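Local structure of DUF1904 domain-containing protein (Vibrio cholerae O1 biovar eltor str. N16961, 1U9D) at residues A[16-21]-A[50-55]; A[69-74]-A[106-111]; A[87-92]-A[101-106]. The protein is of unknown function but belongs to the DUF1904 family of the MIF clan and so probably shares the tautomerase-like fold of paired beta-alpha-beta units. All blocks are in the same frame, centred on the assembly; numbering follows the deposited sequence.

Two beta-alpha-beta units laid side by side form one four-stranded sheet here, and the three contacts sample both. Contact 1 pairs the parallel strands of the first unit, contact 2 those of the second, and their centres lie about 9 Å apart. The two units meet through antiparallel strands 18-22 and 69-74, where Arg20 N lies 2.8 Å from Glu71 O in a probable hydrogen bond. Contact 3, about 14 Å from the centre of contact 2 and sharing Val106 with it, packs the connecting helix of the second unit on its last strand. That helix also reaches the first unit, for Ile89 CD1 lies 4.0 Å from Leu19 CD2.

Contact 1 (A[16-21]-A[50-55]); sequences MPHLRF and AFTFEL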
loop_
_atom_site.group_PDB
_atom_site.type_symbol
_atom_site.label_atom_id
_atom_site.label_comp_id
_atom_site.label_asym_id
_atom_site.label_seq_id
_atom_site.Cartn_x
_atom_site.Cartn_y
_atom_site.Cartn_z
HETATM N N MSE A 16 -0.357 -11.981 1.826
HETATM C CA MSE A 16 -0.553 -13.125 2.731
HETATM C C MSE A 16 0.671 -14.082 2.803
HETATM O O MSE A 16 0.568 -15.259 2.444
HETATM C CB MSE A 16 -1.776 -13.919 2.314
HETATM C CG MSE A 16 -3.069 -13.139 2.417
HETATM SE SE MSE A 16 -3.716 -13.185 4.255
HETATM C CE MSE A 16 -4.763 -14.881 4.132
ATOM N N PRO A 17 1.808 -13.565 3.235
ATOM C CA PRO A 17 3.054 -14.327 3.187
ATOM C C PRO A 17 3.107 -15.358 4.313
ATOM O O PRO A 17 2.803 -15.038 5.455
ATOM C CB PRO A 17 4.152 -13.268 3.386
ATOM C CG PRO A 17 3.455 -11.986 3.718
ATOM C CD PRO A 17 1.996 -12.237 3.840
ATOM N N HIS A 18 3.460 -16.578 3.957
ATOM C CA HIS A 18 3.770 -17.641 4.887
ATOM C C HIS A 18 5.272 -17.890 4.779
ATOM O O HIS A 18 5.730 -18.293 3.726
ATOM C CB HIS A 18 3.010 -18.912 4.487
ATOM C CG HIS A 18 1.542 -18.704 4.272
ATOM N ND1 HIS A 18 0.607 -18.897 5.268
ATOM C CD2 HIS A 18 0.848 -18.309 3.178
ATOM C CE1 HIS A 18 -0.598 -18.620 4.797
ATOM N NE2 HIS A 18 -0.478 -18.261 3.532
ATOM N N LEU A 19 6.025 -17.625 5.839
ATOM C CA LEU A 19 7.471 -17.797 5.835
ATOM C C LEU A 19 7.795 -19.131 6.449
ATOM O O LEU A 19 7.353 -19.410 7.571
ATOM C CB LEU A 19 8.141 -16.712 6.642
ATOM C CG LEU A 19 8.212 -15.365 5.917
ATOM C CD1 LEU A 19 6.891 -14.647 5.998
ATOM C CD2 LEU A 19 9.332 -14.557 6.532
ATOM N N ARG A 20 8.598 -19.925 5.756
ATOM C CA ARG A 20 8.992 -21.238 6.230
ATOM C C ARG A 20 10.504 -21.277 6.390
ATOM O O ARG A 20 11.215 -20.995 5.447
ATOM C CB ARG A 20 8.545 -22.301 5.258
ATOM C CG ARG A 20 7.084 -22.336 5.083
ATOM C CD ARG A 20 6.605 -23.446 4.181
ATOM N NE ARG A 20 5.155 -23.420 4.159
ATOM C CZ ARG A 20 4.395 -24.125 3.336
ATOM N NH1 ARG A 20 4.936 -24.918 2.430
ATOM N NH2 ARG A 20 3.079 -23.993 3.424
ATOM N N PHE A 21 10.971 -21.595 7.590
ATOM C CA PHE A 21 12.370 -21.544 7.920
ATOM C C PHE A 21 12.927 -22.942 7.901
ATOM O O PHE A 21 12.468 -23.787 8.664
ATOM C CB PHE A 21 12.519 -20.929 9.308
ATOM C CG PHE A 21 12.156 -19.482 9.356
ATOM C CD1 PHE A 21 13.111 -18.514 9.110
ATOM C CD2 PHE A 21 10.855 -19.094 9.578
ATOM C CE1 PHE A 21 12.774 -17.147 9.107
ATOM C CE2 PHE A 21 10.509 -17.739 9.572
ATOM C CZ PHE A 21 11.489 -16.767 9.345
ATOM N N ALA A 50 -1.537 -10.976 9.090
ATOM C CA ALA A 50 -1.471 -11.456 7.719
ATOM C C ALA A 50 -0.243 -12.364 7.469
ATOM O O ALA A 50 -0.203 -13.031 6.441
ATOM C CB ALA A 50 -1.442 -10.278 6.748
ATOM N N PHE A 51 0.706 -12.425 8.409
ATOM C CA PHE A 51 1.925 -13.206 8.252
ATOM C C PHE A 51 1.839 -14.481 9.084
ATOM O O PHE A 51 1.268 -14.486 10.178
ATOM C CB PHE A 51 3.159 -12.408 8.705
ATOM C CG PHE A 51 3.378 -11.131 7.952
ATOM C CD1 PHE A 51 4.359 -11.044 6.977
ATOM C CD2 PHE A 51 2.642 -10.003 8.250
ATOM C CE1 PHE A 51 4.547 -9.883 6.259
ATOM C CE2 PHE A 51 2.854 -8.818 7.551
ATOM C CZ PHE A 51 3.805 -8.770 6.552
ATOM N N THR A 52 2.406 -15.569 8.573
ATOM C CA THR A 52 2.594 -16.763 9.379
ATOM C C THR A 52 4.065 -17.178 9.246
ATOM O O THR A 52 4.710 -16.934 8.220
ATOM C CB THR A 52 1.632 -17.887 8.985
ATOM O OG1 THR A 52 1.968 -18.389 7.686
ATOM C CG2 THR A 52 0.202 -17.374 8.822
ATOM N N PHE A 53 4.578 -17.768 10.307
ATOM C CA PHE A 53 5.967 -18.169 10.404
ATOM C C PHE A 53 6.008 -19.627 10.818
ATOM O O PHE A 53 5.338 -20.017 11.782
ATOM C CB PHE A 53 6.670 -17.328 11.459
ATOM C CG PHE A 53 6.598 -15.868 11.204
ATOM C CD1 PHE A 53 7.597 -15.230 10.506
ATOM C CD2 PHE A 53 5.520 -15.122 11.649
ATOM C CE1 PHE A 53 7.519 -13.870 10.258
ATOM C CE2 PHE A 53 5.447 -13.794 11.393
ATOM C CZ PHE A 53 6.448 -13.165 10.684
ATOM N N GLU A 54 6.775 -20.446 10.104
ATOM C CA GLU A 54 6.825 -21.879 10.379
ATOM C C GLU A 54 8.286 -22.330 10.495
ATOM O O GLU A 54 9.074 -22.019 9.648
ATOM C CB GLU A 54 6.127 -22.624 9.234
ATOM C CG GLU A 54 6.211 -24.131 9.280
ATOM C CD GLU A 54 5.302 -24.823 8.262
ATOM O OE1 GLU A 54 5.266 -26.076 8.284
ATOM O OE2 GLU A 54 4.623 -24.149 7.437
ATOM N N LEU A 55 8.635 -23.058 11.545
ATOM C CA LEU A 55 9.921 -23.732 11.644
ATOM C C LEU A 55 9.730 -25.168 11.174
ATOM O O LEU A 55 8.936 -25.886 11.747
ATOM C CB LEU A 55 10.396 -23.745 13.086
ATOM C CG LEU A 55 11.706 -24.477 13.409
ATOM C CD1 LEU A 55 12.830 -23.951 12.558
ATOM C CD2 LEU A 55 11.979 -24.350 14.908
HETATM O O HOH W 1 4.318 -20.126 7.289
HETATM O O HOH W 2 3.150 -22.347 6.338
#
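From His18 and Thr52 to Phe21 and Leu55, strands 18-21 and 52-55 pair in parallel, their axes approaching to 4.7 Å at an angle of 17°. They are the two strands of a beta-alpha-beta crossover, linked through helix 26-44, and their backbone bonds include Leu19 N to Thr52 O at 2.8 Å. On the face carrying His18, Thr52, Arg20 and Glu54 the side chains are polar. With chi1 at 69°, Thr52 holds OG1 between its backbone N and carbonyl carbon, turned to the edge of the His18 imidazole, where OG1 and ND1 share a hydrogen bond of 2.8 Å. A water that donates to Leu19 O is hydrogen-bonded to this OG1 too. Arg20 and Glu54 run alongside one another with their flat ends 65° apart; OE2 sits 3.4 Å from NE, well off the guanidinium plane, a salt bridge of charge alone. The other face is apolar and turned to helix 26-44: Phe21 CE2 meets Phe53 CD1 edge to edge at 4.0 Å. Just before the strands, Pro17 CD sits over the rim of one face of the Phe51 ring and CG comes to 3.5 Å from Phe51 CE1. A second water accepts from Arg20 NE in the guanidinium plane and donates to Glu54 OE2 at 2.6 Å.

Contact 2 (A[69-74]-A[106-111]); sequences MVEVLW and VFIPLQ
Trp74 and Phe107 make the main aromatic encounter between segments 69-74 and 106-111. Their planes are inclined at 43° and the centroid of the indole six-membered ring lies 4.9 Å from that of Phe107, so the two rings meet obliquely. Phe107 CD1 rests over one indole face, near the rim, 3.5 Å from Trp74 CE2. A chi1 of 72° at Trp74 sets CG between the backbone N and the carbonyl carbon, which brings the indole across the phenyl ring. Val72 comes in alongside, its CB 3.6 Å from Phe107 CD1 and its CG1 over the same indole face, while Gln82 and Ile85 of helix 79-97 cover the aromatic pair.

Backbone hydrogen bonds zip the strands together in parallel. Val72 takes Val106 O on its N and gives its O to Ile108 N, and Trp74 likewise grips Ile108 O and Leu110 N, the bond from Trp74 N to Ile108 O being the longest at 3.2 Å. These are the two strands of the second beta-alpha-beta unit of the fold, joined through helix 79-97.

Aliphatic packing occupies the face away from that helix. Glu71 lies beside Val106, its CG 3.4 Å from CG1, while its OE1 turns to a salt bridge with Arg22. Selenium of Met69 reaches the same Val106 CG1 at 4.1 Å, and Leu110 CD1 closes on Leu73 CB.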
loop_
_atom_site.group_PDB
_atom_site.type_symbol
_atom_site.label_atom_id
_atom_site.label_comp_id
_atom_site.label_asym_id
_atom_site.label_seq_id
_atom_site.Cartn_x
_atom_site.Cartn_y
_atom_site.Cartn_z
HETATM N N MSE A 69 17.607 -21.554 4.693
HETATM C CA MSE A 69 16.712 -21.116 3.640
HETATM C C MSE A 69 15.381 -20.688 4.209
HETATM O O MSE A 69 14.870 -21.348 5.105
HETATM C CB MSE A 69 16.432 -22.213 2.650
HETATM C CG MSE A 69 15.478 -21.758 1.539
HETATM SE SE MSE A 69 14.992 -23.239 0.447
HETATM C CE MSE A 69 16.416 -23.032 -0.923
ATOM N N VAL A 70 14.836 -19.611 3.652
ATOM C CA VAL A 70 13.510 -19.152 4.002
ATOM C C VAL A 70 12.706 -19.209 2.712
ATOM O O VAL A 70 13.109 -18.613 1.709
ATOM C CB VAL A 70 13.518 -17.720 4.521
ATOM C CG1 VAL A 70 12.091 -17.272 4.875
ATOM C CG2 VAL A 70 14.460 -17.594 5.708
ATOM N N GLU A 71 11.615 -19.958 2.732
ATOM C CA GLU A 71 10.693 -20.032 1.625
ATOM C C GLU A 71 9.568 -19.084 1.973
ATOM O O GLU A 71 9.115 -19.080 3.119
ATOM C CB GLU A 71 10.109 -21.419 1.488
ATOM C CG GLU A 71 11.015 -22.471 0.889
ATOM C CD GLU A 71 10.328 -23.824 0.852
ATOM O OE1 GLU A 71 9.611 -24.151 1.822
ATOM O OE2 GLU A 71 10.479 -24.541 -0.148
ATOM N N VAL A 72 9.134 -18.287 1.009
ATOM C CA VAL A 72 8.032 -17.336 1.229
ATOM C C VAL A 72 6.956 -17.759 0.262
ATOM O O VAL A 72 7.141 -17.695 -0.953
ATOM C CB VAL A 72 8.443 -15.911 0.980
ATOM C CG1 VAL A 72 7.274 -14.954 1.155
ATOM C CG2 VAL A 72 9.591 -15.509 1.899
ATOM N N LEU A 73 5.851 -18.270 0.778
ATOM C CA LEU A 73 4.737 -18.627 -0.066
ATOM C C LEU A 73 3.778 -17.459 0.003
ATOM O O LEU A 73 3.383 -17.052 1.090
ATOM C CB LEU A 73 4.064 -19.895 0.395
ATOM C CG LEU A 73 4.930 -21.116 0.115
ATOM C CD1 LEU A 73 5.814 -21.398 1.295
ATOM C CD2 LEU A 73 4.045 -22.329 -0.244
ATOM N N TRP A 74 3.465 -16.866 -1.137
ATOM C CA TRP A 74 2.645 -15.650 -1.101
ATOM C C TRP A 74 1.906 -15.392 -2.391
ATOM O O TRP A 74 2.109 -16.098 -3.335
ATOM C CB TRP A 74 3.530 -14.461 -0.731
ATOM C CG TRP A 74 4.492 -14.002 -1.806
ATOM C CD1 TRP A 74 4.905 -14.684 -2.924
ATOM C CD2 TRP A 74 5.174 -12.751 -1.834
ATOM N NE1 TRP A 74 5.782 -13.914 -3.652
ATOM C CE2 TRP A 74 5.957 -12.720 -3.004
ATOM C CE3 TRP A 74 5.191 -11.639 -0.985
ATOM C CZ2 TRP A 74 6.743 -11.630 -3.342
ATOM C CZ3 TRP A 74 5.965 -10.557 -1.322
ATOM C CH2 TRP A 74 6.738 -10.564 -2.488
ATOM N N VAL A 106 13.570 -17.787 -0.964
ATOM C CA VAL A 106 12.938 -18.187 -2.224
ATOM C C VAL A 106 11.443 -17.876 -2.157
ATOM O O VAL A 106 10.796 -18.253 -1.192
ATOM C CB VAL A 106 13.166 -19.707 -2.512
ATOM C CG1 VAL A 106 12.545 -20.560 -1.530
ATOM C CG2 VAL A 106 12.605 -20.086 -3.871
ATOM N N PHE A 107 10.904 -17.197 -3.153
ATOM C CA PHE A 107 9.503 -16.842 -3.152
ATOM C C PHE A 107 8.759 -17.816 -4.059
ATOM O O PHE A 107 9.200 -18.095 -5.160
ATOM C CB PHE A 107 9.351 -15.399 -3.625
ATOM C CG PHE A 107 9.942 -14.387 -2.692
ATOM C CD1 PHE A 107 9.143 -13.684 -1.810
ATOM C CD2 PHE A 107 11.296 -14.113 -2.700
ATOM C CE1 PHE A 107 9.705 -12.761 -0.941
ATOM C CE2 PHE A 107 11.846 -13.196 -1.839
ATOM C CZ PHE A 107 11.031 -12.514 -0.949
ATOM N N ILE A 108 7.643 -18.352 -3.594
ATOM C CA ILE A 108 6.843 -19.244 -4.395
ATOM C C ILE A 108 5.461 -18.612 -4.540
ATOM O O ILE A 108 4.810 -18.395 -3.555
ATOM C CB ILE A 108 6.777 -20.629 -3.757
ATOM C CG1 ILE A 108 8.178 -21.287 -3.801
ATOM C CG2 ILE A 108 5.767 -21.515 -4.495
ATOM C CD1 ILE A 108 8.410 -22.270 -2.726
ATOM N N PRO A 109 5.065 -18.269 -5.760
ATOM C CA PRO A 109 3.760 -17.651 -6.014
ATOM C C PRO A 109 2.598 -18.630 -5.860
ATOM O O PRO A 109 2.649 -19.741 -6.362
ATOM C CB PRO A 109 3.881 -17.205 -7.475
ATOM C CG PRO A 109 4.762 -18.211 -8.069
ATOM C CD PRO A 109 5.823 -18.413 -7.014
ATOM N N LEU A 110 1.570 -18.210 -5.128
ATOM C CA LEU A 110 0.308 -18.909 -5.022
ATOM C C LEU A 110 -0.719 -18.106 -5.818
ATOM O O LEU A 110 -0.628 -16.881 -5.909
ATOM C CB LEU A 110 -0.154 -18.951 -3.577
ATOM C CG LEU A 110 0.744 -19.705 -2.586
ATOM C CD1 LEU A 110 0.281 -19.461 -1.169
ATOM C CD2 LEU A 110 0.727 -21.189 -2.906
ATOM N N GLN A 111 -1.678 -18.795 -6.416
ATOM C CA GLN A 111 -2.751 -18.128 -7.162
ATOM C C GLN A 111 -3.856 -17.720 -6.215
ATOM O O GLN A 111 -4.349 -18.520 -5.432
ATOM C CB GLN A 111 -3.315 -19.083 -8.230
ATOM C CG GLN A 111 -2.394 -19.242 -9.388
ATOM C CD GLN A 111 -2.419 -18.043 -10.293
ATOM O OE1 GLN A 111 -3.471 -17.421 -10.458
ATOM N NE2 GLN A 111 -1.259 -17.692 -10.868
#

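Contact 3 (A[87-92]-A[101-106]); sequences QVITDQ and SHLAVV
Ile89 and Thr90 meet Leu103 and Val105 without a flat group between them: no ring face, ring edge or amide takes part, and the contact is made by branched aliphatic groups and one hydroxyl. It packs helix 79-97 against Leu103, just ahead of strand 104-109, and Val105 within it, the return half of a beta-alpha-beta crossover in which the helix packs on one face of the sheet. Leu103 CD2 does most of the touching. Leu103 points at the helix, its chi1 of -178° extending CG away from the backbone N, and slides past Thr90 in the opposite direction, bringing CD2 to 3.6 Å from Thr90 CA. The same methyl meets Ile89 CG2 at 3.8 Å, the two side chains crossing at about a right angle. Val105 comes in obliquely, its CG2 3.9 Å from Ile89 CG2 and as far from Thr90 OG1. Val70 of the neighbouring strand touches both Ile89 and Leu103, which extends this apolar layer under the helix.

The polar side of the seam is handled by Thr90. A chi1 of -62° sets OG1 beside the backbone N, where it bonds back to Ala86 O. No direct hydrogen bond links segments 87-92 and 101-106; the water that donates to Thr90 OG1 at 2.8 Å joins them, donating also to Leu103 O at 3.0 Å.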
loop_
_atom_site.group_PDB
_atom_site.type_symbol
_atom_site.label_atom_id
_atom_site.label_comp_id
_atom_site.label_asym_id
_atom_site.label_seq_id
_atom_site.Cartn_x
_atom_site.Cartn_y
_atom_site.Cartn_z
ATOM N N GLN A 87 15.941 -8.598 1.089
ATOM C CA GLN A 87 17.018 -7.888 1.791
ATOM C C GLN A 87 16.768 -7.759 3.305
ATOM O O GLN A 87 17.692 -7.965 4.090
ATOM C CB GLN A 87 17.304 -6.542 1.139
ATOM C CG GLN A 87 18.686 -5.937 1.472
ATOM C CD GLN A 87 19.853 -6.818 1.007
ATOM O OE1 GLN A 87 20.139 -6.891 -0.194
ATOM N NE2 GLN A 87 20.510 -7.505 1.957
ATOM N N VAL A 88 15.531 -7.496 3.715
ATOM C CA VAL A 88 15.178 -7.425 5.147
ATOM C C VAL A 88 15.414 -8.753 5.885
ATOM O O VAL A 88 16.049 -8.801 6.942
ATOM C CB VAL A 88 13.712 -7.006 5.351
ATOM C CG1 VAL A 88 13.285 -7.204 6.835
ATOM C CG2 VAL A 88 13.497 -5.573 4.896
ATOM N N ILE A 89 14.929 -9.842 5.300
ATOM C CA ILE A 89 15.061 -11.161 5.888
ATOM C C ILE A 89 16.538 -11.498 6.006
ATOM O O ILE A 89 16.981 -12.007 7.004
ATOM C CB ILE A 89 14.331 -12.224 5.028
ATOM C CG1 ILE A 89 12.818 -12.038 5.115
ATOM C CG2 ILE A 89 14.669 -13.615 5.496
ATOM C CD1 ILE A 89 12.005 -12.918 4.115
ATOM N N THR A 90 17.300 -11.207 4.961
ATOM C CA THR A 90 18.701 -11.550 4.943
ATOM C C THR A 90 19.476 -10.816 6.016
ATOM O O THR A 90 20.246 -11.431 6.766
ATOM C CB THR A 90 19.263 -11.264 3.551
ATOM O OG1 THR A 90 18.576 -12.106 2.611
ATOM C CG2 THR A 90 20.705 -11.682 3.459
ATOM N N ASP A 91 19.215 -9.525 6.118
ATOM C CA ASP A 91 19.842 -8.653 7.101
ATOM C C ASP A 91 19.533 -9.046 8.546
ATOM O O ASP A 91 20.440 -9.111 9.377
ATOM C CB ASP A 91 19.477 -7.191 6.799
ATOM C CG ASP A 91 20.293 -6.619 5.633
ATOM O OD1 ASP A 91 21.295 -7.270 5.232
ATOM O OD2 ASP A 91 20.025 -5.537 5.046
ATOM N N GLN A 92 18.289 -9.384 8.851
ATOM C CA GLN A 92 17.972 -9.870 10.189
ATOM C C GLN A 92 18.635 -11.199 10.537
ATOM O O GLN A 92 19.200 -11.353 11.625
ATOM C CB GLN A 92 16.468 -9.953 10.360
ATOM C CG GLN A 92 15.846 -8.562 10.301
ATOM C CD GLN A 92 14.630 -8.405 11.179
ATOM O OE1 GLN A 92 13.986 -7.354 11.152
ATOM N NE2 GLN A 92 14.289 -9.442 11.931
ATOM N N SER A 101 27.211 -15.390 6.461
ATOM C CA SER A 101 26.390 -16.586 6.333
ATOM C C SER A 101 25.717 -16.440 4.989
ATOM O O SER A 101 25.608 -15.330 4.492
ATOM C CB SER A 101 25.348 -16.658 7.458
ATOM O OG SER A 101 24.642 -15.424 7.582
ATOM N N HIS A 102 25.285 -17.536 4.384
ATOM C CA HIS A 102 24.791 -17.482 3.005
ATOM C C HIS A 102 23.295 -17.812 2.802
ATOM O O HIS A 102 22.939 -18.798 2.177
ATOM C CB HIS A 102 25.668 -18.393 2.157
ATOM C CG HIS A 102 27.085 -17.926 2.079
ATOM N ND1 HIS A 102 27.425 -16.689 1.572
ATOM C CD2 HIS A 102 28.241 -18.502 2.482
ATOM C CE1 HIS A 102 28.736 -16.535 1.641
ATOM N NE2 HIS A 102 29.255 -17.621 2.192
ATOM N N LEU A 103 22.433 -16.952 3.303
ATOM C CA LEU A 103 21.013 -17.247 3.364
ATOM C C LEU A 103 20.401 -17.309 1.966
ATOM O O LEU A 103 20.663 -16.435 1.150
ATOM C CB LEU A 103 20.287 -16.174 4.172
ATOM C CG LEU A 103 18.781 -16.409 4.338
ATOM C CD1 LEU A 103 18.494 -17.517 5.311
ATOM C CD2 LEU A 103 18.068 -15.132 4.766
ATOM N N ALA A 104 19.584 -18.329 1.708
ATOM C CA ALA A 104 18.737 -18.366 0.522
ATOM C C ALA A 104 17.318 -17.909 0.916
ATOM O O ALA A 104 16.812 -18.314 1.944
ATOM C CB ALA A 104 18.669 -19.772 -0.031
ATOM N N VAL A 105 16.685 -17.070 0.112
ATOM C CA VAL A 105 15.290 -16.676 0.344
ATOM C C VAL A 105 14.608 -16.975 -0.971
ATOM O O VAL A 105 15.040 -16.476 -2.017
ATOM C CB VAL A 105 15.132 -15.193 0.666
ATOM C CG1 VAL A 105 13.644 -14.846 0.779
ATOM C CG2 VAL A 105 15.867 -14.783 1.953
ATOM N N VAL A 106 13.570 -17.787 -0.964
ATOM C CA VAL A 106 12.938 -18.187 -2.224
ATOM C C VAL A 106 11.443 -17.876 -2.157
ATOM O O VAL A 106 10.796 -18.253 -1.192
ATOM C CB VAL A 106 13.166 -19.707 -2.512
ATOM C CG1 VAL A 106 12.545 -20.560 -1.530
ATOM C CG2 VAL A 106 12.605 -20.086 -3.871
HETATM O O HOH W 3 19.051 -13.986 0.619
#